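Local coordinates for periplasmic solute binding protein (Candidatus liberibacter, PDB 4CL2), which binds manganese or zinc ions in the periplasm and probably hands them to a membrane transporter for uptake into the cell, at residues L8-I13 against H63-Y68; I116-I121 against R141-K146; P228-A233 against A238-V243; S248-K251 against P255-T258. All coordinates share one frame; numbering follows the deposited sequence.

Interaction 1: L8-I13 against H63-Y68; sequences LSSFSI and HLEETY
Ser10 donates its hydroxyl to Glu65, OG lying 2.7 Å from OE2. The donor comes in on the anti side of that oxygen, 20° out of the carboxylate plane. The Glu65 chain bends at chi2 (88°), which turns the carboxylate back toward the start of its own loop, where OE2 also accepts from Asn60 N and OE1 from Gly61 N. One buried carboxylate thus ties the loop to itself and to Ser10.

Next to this bond, Leu64 and Phe11 cross at about a right angle. The CD2 methyl of Leu64 sits over one face of the Phe11 ring as a CH-pi contact, 3.9 Å from the centroid, and comes nearest at CE1, 3.5 Å away. Tyr68 adds a looser touch: its OH lies 3.9 Å from Ser10 CB, and its hydrogen bond is with Ser38 OG. Phe11 is the N-cap of helix 12-22, while a type I turn from His63 to Glu66 shapes the facing loop. The side chains of Phe11 and Leu64 come to about 6 Å from those of the metal ligands Asp247 and His106 respectively, so the contact belongs to the surroundings of the metal cleft, as expected of a solute-binding protein.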
loop_
_atom_site.group_PDB
_atom_site.type_symbol
_atom_site.label_atom_id
_atom_site.label_comp_id
_atom_site.label_asym_id
_atom_site.label_seq_id
_atom_site.Cartn_x
_atom_site.Cartn_y
_atom_site.Cartn_z
ATOM N N LEU A 8 -0.243 6.190 -16.859
ATOM C CA LEU A 8 -1.224 6.553 -15.821
ATOM C C LEU A 8 -1.239 5.471 -14.732
ATOM O O LEU A 8 -1.532 4.311 -14.972
ATOM C CB LEU A 8 -2.607 6.776 -16.425
ATOM C CG LEU A 8 -3.682 7.034 -15.370
ATOM C CD1 LEU A 8 -3.474 8.364 -14.642
ATOM C CD2 LEU A 8 -5.054 6.998 -16.106
ATOM N N SER A 9 -0.914 5.870 -13.507
ATOM C CA SER A 9 -1.018 4.996 -12.312
ATOM C C SER A 9 -2.365 5.272 -11.598
ATOM O O SER A 9 -2.880 6.390 -11.597
ATOM C CB SER A 9 0.155 5.248 -11.360
ATOM O OG SER A 9 1.422 4.950 -11.937
ATOM N N SER A 10 -2.956 4.228 -11.036
ATOM C CA SER A 10 -4.266 4.353 -10.413
ATOM C C SER A 10 -4.212 5.253 -9.156
ATOM O O SER A 10 -5.194 5.934 -8.888
ATOM C CB SER A 10 -4.878 3.002 -10.127
ATOM O OG SER A 10 -4.103 2.286 -9.159
ATOM N N PHE A 11 -3.170 5.153 -8.370
ATOM C CA PHE A 11 -3.073 5.973 -7.164
ATOM C C PHE A 11 -1.648 6.262 -6.780
ATOM O O PHE A 11 -0.671 5.843 -7.434
ATOM C CB PHE A 11 -3.901 5.343 -5.998
ATOM C CG PHE A 11 -3.183 4.228 -5.224
ATOM C CD1 PHE A 11 -2.824 3.024 -5.809
ATOM C CD2 PHE A 11 -2.919 4.413 -3.875
ATOM C CE1 PHE A 11 -2.223 2.007 -5.063
ATOM C CE2 PHE A 11 -2.302 3.404 -3.123
ATOM C CZ PHE A 11 -1.967 2.201 -3.720
ATOM N N SER A 12 -1.505 7.135 -5.773
ATOM C CA SER A 12 -0.227 7.815 -5.530
ATOM C C SER A 12 0.930 6.882 -5.318
ATOM O O SER A 12 2.043 7.149 -5.770
ATOM C CB SER A 12 -0.350 8.767 -4.308
ATOM O OG SER A 12 -0.847 8.107 -3.127
ATOM N N ILE A 13 0.715 5.782 -4.625
ATOM C CA ILE A 13 1.815 4.885 -4.331
ATOM C C ILE A 13 2.383 4.303 -5.618
ATOM O O ILE A 13 3.609 4.277 -5.808
ATOM C CB ILE A 13 1.418 3.798 -3.371
ATOM C CG1 ILE A 13 1.112 4.477 -1.999
ATOM C CG2 ILE A 13 2.470 2.676 -3.323
ATOM C CD1 ILE A 13 0.775 3.441 -0.920
ATOM N N HIS A 63 -8.872 -5.801 -6.350
ATOM C CA HIS A 63 -10.088 -5.010 -6.276
ATOM C C HIS A 63 -9.936 -3.563 -5.818
ATOM O O HIS A 63 -10.969 -2.952 -5.517
ATOM C CB HIS A 63 -11.142 -5.736 -5.397
ATOM C CG HIS A 63 -11.641 -6.990 -6.003
ATOM N ND1 HIS A 63 -12.753 -7.649 -5.536
ATOM C CD2 HIS A 63 -11.203 -7.706 -7.071
ATOM C CE1 HIS A 63 -12.991 -8.704 -6.297
ATOM N NE2 HIS A 63 -12.079 -8.753 -7.243
ATOM N N LEU A 64 -8.729 -3.013 -5.759
ATOM C CA LEU A 64 -8.552 -1.648 -5.233
ATOM C C LEU A 64 -9.369 -0.665 -6.090
ATOM O O LEU A 64 -10.016 0.289 -5.586
ATOM C CB LEU A 64 -7.095 -1.223 -5.210
ATOM C CG LEU A 64 -6.849 0.157 -4.670
ATOM C CD1 LEU A 64 -7.173 0.188 -3.197
ATOM C CD2 LEU A 64 -5.438 0.551 -4.933
ATOM N N GLU A 65 -9.339 -0.930 -7.387
ATOM C CA GLU A 65 -9.986 -0.076 -8.378
ATOM C C GLU A 65 -11.396 -0.440 -8.726
ATOM O O GLU A 65 -11.995 0.112 -9.696
ATOM C CB GLU A 65 -9.117 -0.023 -9.663
ATOM C CG GLU A 65 -7.722 0.564 -9.449
ATOM C CD GLU A 65 -6.636 -0.431 -9.027
ATOM O OE1 GLU A 65 -6.870 -1.671 -9.122
ATOM O OE2 GLU A 65 -5.549 0.082 -8.687
ATOM N N GLU A 66 -12.010 -1.362 -8.005
ATOM C CA GLU A 66 -13.244 -1.972 -8.517
ATOM C C GLU A 66 -14.338 -0.936 -8.831
ATOM O O GLU A 66 -15.093 -1.126 -9.759
ATOM C CB GLU A 66 -13.759 -3.031 -7.514
ATOM C CG GLU A 66 -14.175 -2.476 -6.184
ATOM C CD GLU A 66 -14.501 -3.573 -5.151
ATOM O OE1 GLU A 66 -14.860 -4.699 -5.548
ATOM O OE2 GLU A 66 -14.352 -3.294 -3.953
ATOM N N THR A 67 -14.404 0.122 -8.058
ATOM C CA THR A 67 -15.479 1.099 -8.241
ATOM C C THR A 67 -15.265 2.008 -9.428
ATOM O O THR A 67 -16.258 2.589 -9.901
ATOM C CB THR A 67 -15.692 2.009 -7.031
ATOM O OG1 THR A 67 -14.589 2.858 -6.847
ATOM C CG2 THR A 67 -16.066 1.179 -5.788
ATOM N N TYR A 68 -14.040 2.119 -9.919
ATOM C CA TYR A 68 -13.774 3.003 -11.089
ATOM C C TYR A 68 -13.134 2.326 -12.278
ATOM O O TYR A 68 -12.860 2.980 -13.293
ATOM C CB TYR A 68 -13.032 4.249 -10.661
ATOM C CG TYR A 68 -11.722 4.035 -9.951
ATOM C CD1 TYR A 68 -10.574 3.753 -10.654
ATOM C CD2 TYR A 68 -11.636 4.099 -8.544
ATOM C CE1 TYR A 68 -9.368 3.622 -10.021
ATOM C CE2 TYR A 68 -10.441 3.918 -7.908
ATOM C CZ TYR A 68 -9.304 3.703 -8.642
ATOM O OH TYR A 68 -8.095 3.527 -8.002
#

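Interaction 2: I116-I121 against R141-K146; sequences IYIENI and REYSEK
Ile118 packs on Tyr143 with one branch and on the hydroxyl of Ser144 with the other. In the apolar part, the longer arm of Ile118 approaches Tyr143 at a slant. Its end methyl CD1 comes to 3.5 Å from CD2 of the ring, and CG1 follows at 3.8 Å from the same atom. The tyrosine CG stands anti to the backbone N (chi1 -178°), which carries the ring away from its own helix toward the isoleucine.

The mixed part joins a methyl to an oxygen: Ile118 CG2 rests 3.4 Å from Ser144 OG. That hydroxyl is occupied within its own helix, bonded to the carbonyl oxygen of Ala140 one turn earlier, and so can lie against a hydrocarbon surface with its polar need met. The two branches of Ile118 are thereby shared between successive residues of the facing helix.

The backbones come nearest at Ile118 and Ser144, whose CA atoms are 7.1 Å apart. Helix 133-158 packs here on helix 111-128, and the Tyr143 side chain continues to Asn20 of helix 12-22 and Tyr259 of helix 259-274. On helix 111-128, Ile121 also meets helix 12-22, while Tyr117 packs on Val84, Thr85, Ala107 and Trp108 in the neighbouring loops.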
loop_
_atom_site.group_PDB
_atom_site.type_symbol
_atom_site.label_atom_id
_atom_site.label_comp_id
_atom_site.label_asym_id
_atom_site.label_seq_id
_atom_site.Cartn_x
_atom_site.Cartn_y
_atom_site.Cartn_z
ATOM N N ILE A 116 8.283 -6.936 -6.073
ATOM C CA ILE A 116 7.362 -7.444 -7.116
ATOM C C ILE A 116 6.642 -6.291 -7.843
ATOM O O ILE A 116 6.551 -6.333 -9.088
ATOM C CB ILE A 116 6.348 -8.434 -6.498
ATOM C CG1 ILE A 116 7.137 -9.629 -5.996
ATOM C CG2 ILE A 116 5.300 -8.797 -7.542
ATOM C CD1 ILE A 116 6.293 -10.590 -5.174
ATOM N N TYR A 117 6.168 -5.291 -7.120
ATOM C CA TYR A 117 5.613 -4.060 -7.725
ATOM C C TYR A 117 6.634 -3.468 -8.705
ATOM O O TYR A 117 6.323 -3.175 -9.870
ATOM C CB TYR A 117 5.234 -2.992 -6.703
ATOM C CG TYR A 117 3.879 -3.162 -6.028
ATOM C CD1 TYR A 117 3.613 -4.198 -5.142
ATOM C CD2 TYR A 117 2.840 -2.259 -6.271
ATOM C CE1 TYR A 117 2.378 -4.328 -4.491
ATOM C CE2 TYR A 117 1.617 -2.411 -5.642
ATOM C CZ TYR A 117 1.357 -3.422 -4.787
ATOM O OH TYR A 117 0.141 -3.585 -4.133
ATOM N N ILE A 118 7.841 -3.331 -8.242
ATOM C CA ILE A 118 8.916 -2.718 -9.071
ATOM C C ILE A 118 9.153 -3.548 -10.319
ATOM O O ILE A 118 9.239 -2.989 -11.418
ATOM C CB ILE A 118 10.191 -2.557 -8.215
ATOM C CG1 ILE A 118 9.961 -1.461 -7.160
ATOM C CG2 ILE A 118 11.399 -2.238 -9.102
ATOM C CD1 ILE A 118 10.975 -1.475 -6.050
ATOM N N GLU A 119 9.284 -4.884 -10.168
ATOM C CA GLU A 119 9.563 -5.785 -11.283
ATOM C C GLU A 119 8.441 -5.729 -12.305
ATOM O O GLU A 119 8.694 -5.683 -13.523
ATOM C CB GLU A 119 9.826 -7.210 -10.790
ATOM C CG GLU A 119 9.856 -8.210 -11.922
ATOM C CD GLU A 119 10.926 -7.961 -12.964
ATOM O OE1 GLU A 119 11.859 -7.132 -12.728
ATOM O OE2 GLU A 119 10.808 -8.556 -14.060
ATOM N N ASN A 120 7.179 -5.776 -11.836
ATOM C CA ASN A 120 6.082 -5.777 -12.801
ATOM C C ASN A 120 6.029 -4.446 -13.527
ATOM O O ASN A 120 5.650 -4.401 -14.726
ATOM C CB ASN A 120 4.747 -6.026 -12.065
ATOM C CG ASN A 120 4.587 -7.484 -11.712
ATOM O OD1 ASN A 120 5.153 -8.334 -12.387
ATOM N ND2 ASN A 120 3.874 -7.787 -10.657
ATOM N N ILE A 121 6.363 -3.357 -12.856
ATOM C CA ILE A 121 6.309 -2.040 -13.501
ATOM C C ILE A 121 7.490 -1.915 -14.496
ATOM O O ILE A 121 7.329 -1.406 -15.618
ATOM C CB ILE A 121 6.246 -0.891 -12.472
ATOM C CG1 ILE A 121 4.883 -0.922 -11.780
ATOM C CG2 ILE A 121 6.419 0.491 -13.144
ATOM C CD1 ILE A 121 4.804 -0.083 -10.532
ATOM N N ARG A 141 16.781 -1.727 -10.635
ATOM C CA ARG A 141 17.721 -2.321 -9.662
ATOM C C ARG A 141 18.117 -1.271 -8.604
ATOM O O ARG A 141 18.089 -1.533 -7.431
ATOM C CB ARG A 141 18.913 -2.926 -10.321
ATOM C CG ARG A 141 19.951 -3.504 -9.349
ATOM C CD ARG A 141 21.023 -2.480 -8.922
ATOM N NE ARG A 141 21.813 -2.124 -10.030
ATOM C CZ ARG A 141 22.716 -1.135 -10.022
ATOM N NH1 ARG A 141 22.869 -0.408 -8.907
ATOM N NH2 ARG A 141 23.373 -0.862 -11.077
ATOM N N GLU A 142 18.476 -0.072 -9.059
ATOM C CA GLU A 142 18.806 0.995 -8.111
ATOM C C GLU A 142 17.721 1.234 -7.133
ATOM O O GLU A 142 17.962 1.445 -5.936
ATOM C CB GLU A 142 19.181 2.301 -8.825
ATOM C CG GLU A 142 20.550 2.214 -9.490
ATOM C CD GLU A 142 20.982 3.491 -10.193
ATOM O OE1 GLU A 142 20.103 4.347 -10.487
ATOM O OE2 GLU A 142 22.189 3.584 -10.493
ATOM N N TYR A 143 16.486 1.330 -7.606
ATOM C CA TYR A 143 15.392 1.636 -6.707
ATOM C C TYR A 143 15.061 0.468 -5.730
ATOM O O TYR A 143 14.787 0.682 -4.526
ATOM C CB TYR A 143 14.172 2.026 -7.524
ATOM C CG TYR A 143 12.967 2.419 -6.711
ATOM C CD1 TYR A 143 13.034 3.457 -5.777
ATOM C CD2 TYR A 143 11.760 1.829 -6.914
ATOM C CE1 TYR A 143 11.872 3.856 -5.055
ATOM C CE2 TYR A 143 10.638 2.204 -6.206
ATOM C CZ TYR A 143 10.702 3.212 -5.263
ATOM O OH TYR A 143 9.574 3.636 -4.590
ATOM N N SER A 144 15.099 -0.775 -6.246
ATOM C CA SER A 144 14.929 -1.936 -5.405
ATOM C C SER A 144 15.974 -1.935 -4.249
ATOM O O SER A 144 15.653 -2.190 -3.110
ATOM C CB SER A 144 15.117 -3.193 -6.284
ATOM O OG SER A 144 14.045 -3.344 -7.200
ATOM N N GLU A 145 17.226 -1.606 -4.573
ATOM C CA GLU A 145 18.281 -1.533 -3.605
ATOM C C GLU A 145 18.085 -0.408 -2.623
ATOM O O GLU A 145 18.335 -0.584 -1.440
ATOM C CB GLU A 145 19.682 -1.433 -4.252
ATOM C CG GLU A 145 20.100 -2.623 -5.104
ATOM C CD GLU A 145 19.781 -4.005 -4.514
ATOM O OE1 GLU A 145 20.103 -4.232 -3.314
ATOM O OE2 GLU A 145 19.218 -4.852 -5.286
ATOM N N LYS A 146 17.629 0.741 -3.097
ATOM C CA LYS A 146 17.341 1.826 -2.166
ATOM C C LYS A 146 16.269 1.443 -1.129
ATOM O O LYS A 146 16.416 1.743 0.042
ATOM C CB LYS A 146 16.887 3.052 -2.970
ATOM C CG LYS A 146 16.846 4.332 -2.178
ATOM C CD LYS A 146 16.477 5.518 -3.083
ATOM C CE LYS A 146 16.548 6.852 -2.330
ATOM N NZ LYS A 146 16.197 7.888 -3.350
#

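Interaction 3: P228-A233 against A238-V243; sequences PAKQVA and ASYGGV
Lys230 lays its aliphatic chain across the ring of Tyr240, joining helix 227-236 to the strand that follows it. CG stands over the ring face, 4.0 Å from the centroid and 17° off the normal, in a CH-pi contact. Beyond CG the lysine is extended, so it runs on over the ring until CE lies 3.6 Å from CD2 of the tyrosine. Ala229, the residue before, brings its CB obliquely to the ring at CD1, 3.9 Å away. Further along the helix, the methyl of Ala233 fits against the strand backbone, with CB 3.7 Å from Tyr240 N.

A weak backbone bond accompanies this packing: Ala238 N lies 3.0 Å from Ala233 O, but the angle at hydrogen is just 127°. Thr236 OG1 bonds both of these backbone atoms and ties the turn together.

Around the first shell, Gly242 N lies over the centre of the opposite face of the Tyr240 ring, 3.5 Å from its plane, so the ring is held between a lysine chain and its own strand. Its hydroxyl bonds Ser220 OG, and Lys230 NZ forms a salt bridge with Asp226. Ala229 and Ala233 also pack on Ile218 of strand 217-221, the first strand of this beta-alpha-beta unit. The chemistry is therefore divided: small methyls allow close approach to the sheet, whereas at the margin an amphipathic lysine covers an aromatic face and keeps its charge paired with Asp226.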
loop_
_atom_site.group_PDB
_atom_site.type_symbol
_atom_site.label_atom_id
_atom_site.label_comp_id
_atom_site.label_asym_id
_atom_site.label_seq_id
_atom_site.Cartn_x
_atom_site.Cartn_y
_atom_site.Cartn_z
ATOM N N PRO A 228 -11.996 4.741 17.017
ATOM C CA PRO A 228 -12.126 3.321 17.307
ATOM C C PRO A 228 -10.893 2.683 17.985
ATOM O O PRO A 228 -11.073 1.995 18.968
ATOM C CB PRO A 228 -12.408 2.728 15.922
ATOM C CG PRO A 228 -13.122 3.838 15.202
ATOM C CD PRO A 228 -12.306 5.025 15.612
ATOM N N ALA A 229 -9.697 2.995 17.501
ATOM C CA ALA A 229 -8.493 2.440 18.078
ATOM C C ALA A 229 -8.342 2.880 19.503
ATOM O O ALA A 229 -7.977 2.094 20.392
ATOM C CB ALA A 229 -7.261 2.811 17.220
ATOM N N LYS A 230 -8.621 4.149 19.758
ATOM C CA LYS A 230 -8.524 4.625 21.118
ATOM C C LYS A 230 -9.512 3.947 22.056
ATOM O O LYS A 230 -9.208 3.618 23.213
ATOM C CB LYS A 230 -8.646 6.136 21.160
ATOM C CG LYS A 230 -7.437 6.826 20.525
ATOM C CD LYS A 230 -7.599 8.355 20.549
ATOM C CE LYS A 230 -6.278 9.065 20.268
ATOM N NZ LYS A 230 -6.440 10.548 20.246
ATOM N N GLN A 231 -10.736 3.796 21.577
ATOM C CA GLN A 231 -11.735 3.093 22.357
ATOM C C GLN A 231 -11.284 1.660 22.673
ATOM O O GLN A 231 -11.425 1.217 23.808
ATOM C CB GLN A 231 -13.030 3.025 21.566
ATOM C CG GLN A 231 -14.132 2.328 22.320
ATOM C CD GLN A 231 -14.463 3.033 23.657
ATOM O OE1 GLN A 231 -14.383 4.267 23.774
ATOM N NE2 GLN A 231 -14.828 2.261 24.648
ATOM N N VAL A 232 -10.837 0.938 21.644
ATOM C CA VAL A 232 -10.318 -0.427 21.830
ATOM C C VAL A 232 -9.171 -0.474 22.816
ATOM O O VAL A 232 -9.141 -1.308 23.703
ATOM C CB VAL A 232 -9.928 -1.064 20.501
ATOM C CG1 VAL A 232 -9.142 -2.352 20.700
ATOM C CG2 VAL A 232 -11.172 -1.283 19.642
ATOM N N ALA A 233 -8.219 0.443 22.689
ATOM C CA ALA A 233 -7.138 0.514 23.689
ATOM C C ALA A 233 -7.650 0.634 25.099
ATOM O O ALA A 233 -7.203 -0.071 26.019
ATOM C CB ALA A 233 -6.146 1.644 23.313
ATOM N N ALA A 238 -4.761 -1.776 26.664
ATOM C CA ALA A 238 -3.661 -1.556 25.738
ATOM C C ALA A 238 -3.413 -0.035 25.566
ATOM O O ALA A 238 -4.058 0.787 26.185
ATOM C CB ALA A 238 -3.975 -2.189 24.416
ATOM N N SER A 239 -2.433 0.291 24.718
ATOM C CA SER A 239 -2.094 1.695 24.438
ATOM C C SER A 239 -2.393 1.987 22.989
ATOM O O SER A 239 -2.228 1.144 22.152
ATOM C CB SER A 239 -0.566 1.901 24.654
ATOM O OG SER A 239 -0.265 1.717 26.039
ATOM N N TYR A 240 -2.813 3.201 22.711
ATOM C CA TYR A 240 -2.929 3.647 21.362
ATOM C C TYR A 240 -1.527 3.979 20.824
ATOM O O TYR A 240 -0.817 4.745 21.478
ATOM C CB TYR A 240 -3.781 4.896 21.328
ATOM C CG TYR A 240 -3.860 5.561 19.989
ATOM C CD1 TYR A 240 -4.359 4.894 18.856
ATOM C CD2 TYR A 240 -3.446 6.899 19.807
ATOM C CE1 TYR A 240 -4.398 5.487 17.614
ATOM C CE2 TYR A 240 -3.500 7.503 18.552
ATOM C CZ TYR A 240 -3.987 6.816 17.464
ATOM O OH TYR A 240 -4.039 7.381 16.215
ATOM N N GLY A 241 -1.187 3.350 19.714
ATOM C CA GLY A 241 0.163 3.398 19.103
ATOM C C GLY A 241 0.366 4.604 18.195
ATOM O O GLY A 241 1.499 4.890 17.783
ATOM N N GLY A 242 -0.682 5.310 17.871
ATOM C CA GLY A 242 -0.639 6.483 16.969
ATOM C C GLY A 242 -0.999 6.158 15.527
ATOM O O GLY A 242 -1.567 5.089 15.254
ATOM N N VAL A 243 -0.639 7.049 14.602
ATOM C CA VAL A 243 -1.044 7.042 13.214
ATOM C C VAL A 243 -0.012 6.507 12.260
ATOM O O VAL A 243 1.119 6.990 12.223
ATOM C CB VAL A 243 -1.417 8.466 12.743
ATOM C CG1 VAL A 243 -1.863 8.445 11.303
ATOM C CG2 VAL A 243 -2.495 9.089 13.604
#

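Interaction 4: S248-K251 against P255-T258; sequences SLSK and PAPT. With SO4 (sulfate ion), chain F.
Ser250 OG bridges both sides of this loop, accepting the backbone N-H of Ala256 at 2.9 Å from its N and donating to Lys251 O at 2.8 Å. Its position between the backbone N and the carbonyl carbon (chi1 69°) lets it face the other segment while staying close to the next carbonyl of its own. The backbone replies in the reverse sense: Ser250 N bonds Ala256 O at 2.8 Å, a fairly straight bond (159°) whose donor nevertheless stands above the carbonyl plane. Serine and alanine are thus joined by a reciprocal pair of bonds.

Leu249 packs alongside, its branches divided between two residues. CD1 meets Pro257 O at 3.6 Å, and CD2 lies 3.4 Å from Thr258 C. The same side chain also touches Ile13 and Leu262, which brings helices 12-22 and 259-274 to the loop.

Beside Lys251 lies a sulfate, probably from the crystallisation liquor; Lys251 N approaches its O3 so closely that the detail is doubtful. The loop ends at Thr258, the N-cap of helix 259-274, whose OG1 bonds Asp261 N. Such a side-chain cap is a classic helix start, here led in by a proline-containing loop that follows metal ligand Asp247.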
loop_
_atom_site.group_PDB
_atom_site.type_symbol
_atom_site.label_atom_id
_atom_site.label_comp_id
_atom_site.label_asym_id
_atom_site.label_seq_id
_atom_site.Cartn_x
_atom_site.Cartn_y
_atom_site.Cartn_z
ATOM N N SER A 248 -2.326 6.052 1.258
ATOM C CA SER A 248 -2.007 7.162 0.366
ATOM C C SER A 248 -0.686 7.719 0.784
ATOM O O SER A 248 -0.372 7.715 1.972
ATOM C CB SER A 248 -3.080 8.234 0.539
ATOM O OG SER A 248 -2.794 9.420 -0.205
ATOM N N LEU A 249 0.078 8.247 -0.149
ATOM C CA LEU A 249 1.196 9.108 0.219
ATOM C C LEU A 249 0.666 10.316 0.981
ATOM O O LEU A 249 -0.504 10.745 0.767
ATOM C CB LEU A 249 1.945 9.594 -1.019
ATOM C CG LEU A 249 2.510 8.428 -1.838
ATOM C CD1 LEU A 249 3.281 8.994 -2.963
ATOM C CD2 LEU A 249 3.394 7.495 -1.027
ATOM N N SER A 250 1.504 10.898 1.850
ATOM C CA SER A 250 1.127 12.110 2.526
ATOM C C SER A 250 1.229 13.265 1.538
ATOM O O SER A 250 1.760 13.103 0.442
ATOM C CB SER A 250 2.063 12.397 3.714
ATOM O OG SER A 250 3.378 12.738 3.295
ATOM N N LYS A 251 0.773 14.437 1.987
ATOM C CA LYS A 251 1.105 15.694 1.314
ATOM C C LYS A 251 2.648 15.824 1.231
ATOM O O LYS A 251 3.389 15.211 2.041
ATOM C CB LYS A 251 0.435 16.869 2.055
ATOM C CG LYS A 251 1.010 17.110 3.452
ATOM C CD LYS A 251 0.121 17.920 4.399
ATOM C CE LYS A 251 0.828 18.102 5.745
ATOM N NZ LYS A 251 -0.060 18.722 6.780
ATOM N N PRO A 255 5.065 13.355 6.376
ATOM C CA PRO A 255 6.183 12.424 6.576
ATOM C C PRO A 255 6.348 11.304 5.575
ATOM O O PRO A 255 7.326 10.533 5.639
ATOM C CB PRO A 255 5.895 11.872 7.960
ATOM C CG PRO A 255 4.411 11.886 8.058
ATOM C CD PRO A 255 3.975 13.108 7.322
ATOM N N ALA A 256 5.411 11.169 4.640
ATOM C CA ALA A 256 5.374 9.994 3.760
ATOM C C ALA A 256 5.072 10.422 2.311
ATOM O O ALA A 256 4.117 9.896 1.726
ATOM C CB ALA A 256 4.381 8.970 4.230
ATOM N N PRO A 257 5.915 11.327 1.757
ATOM C CA PRO A 257 5.582 11.906 0.433
ATOM C C PRO A 257 6.008 10.983 -0.729
ATOM O O PRO A 257 5.763 11.306 -1.889
ATOM C CB PRO A 257 6.349 13.182 0.431
ATOM C CG PRO A 257 7.606 12.871 1.187
ATOM C CD PRO A 257 7.023 12.075 2.370
ATOM N N THR A 258 6.670 9.889 -0.425
ATOM C CA THR A 258 7.093 8.885 -1.415
ATOM C C THR A 258 6.801 7.501 -0.882
ATOM O O THR A 258 6.596 7.312 0.324
ATOM C CB THR A 258 8.611 8.965 -1.735
ATOM O OG1 THR A 258 9.379 8.479 -0.617
ATOM C CG2 THR A 258 9.091 10.357 -2.036
HETATM S S SO4 F . -0.994 14.292 5.198
HETATM O O1 SO4 F . -1.461 13.153 5.986
HETATM O O2 SO4 F . -1.994 15.343 5.505
HETATM O O3 SO4 F . -1.006 14.037 3.761
HETATM O O4 SO4 F . 0.312 14.842 5.668
#

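How the interactions relate
Interactions 1 and 2 are buried, whereas interactions 3 and 4 combine buried residues with exposed ones. Interactions 1 and 4 share a border near the metal cleft: Ser12 OG probably bonds Leu249 N, at 3.1 Å. Their polar chemistry differs, a buried carboxylate in interaction 1 and backbone groups gripped by a serine in interaction 4. Interaction 2, a helix pair with no polar bond between its segments, lies away from the metal ligands and connects indirectly through helices 12-22 and 259-274, which also border interaction 4. Interaction 3 lies on the opposite side of the chain's centre from interaction 2, their centres about 34 Å apart, and joins the helix and second strand of a separate beta-alpha-beta unit.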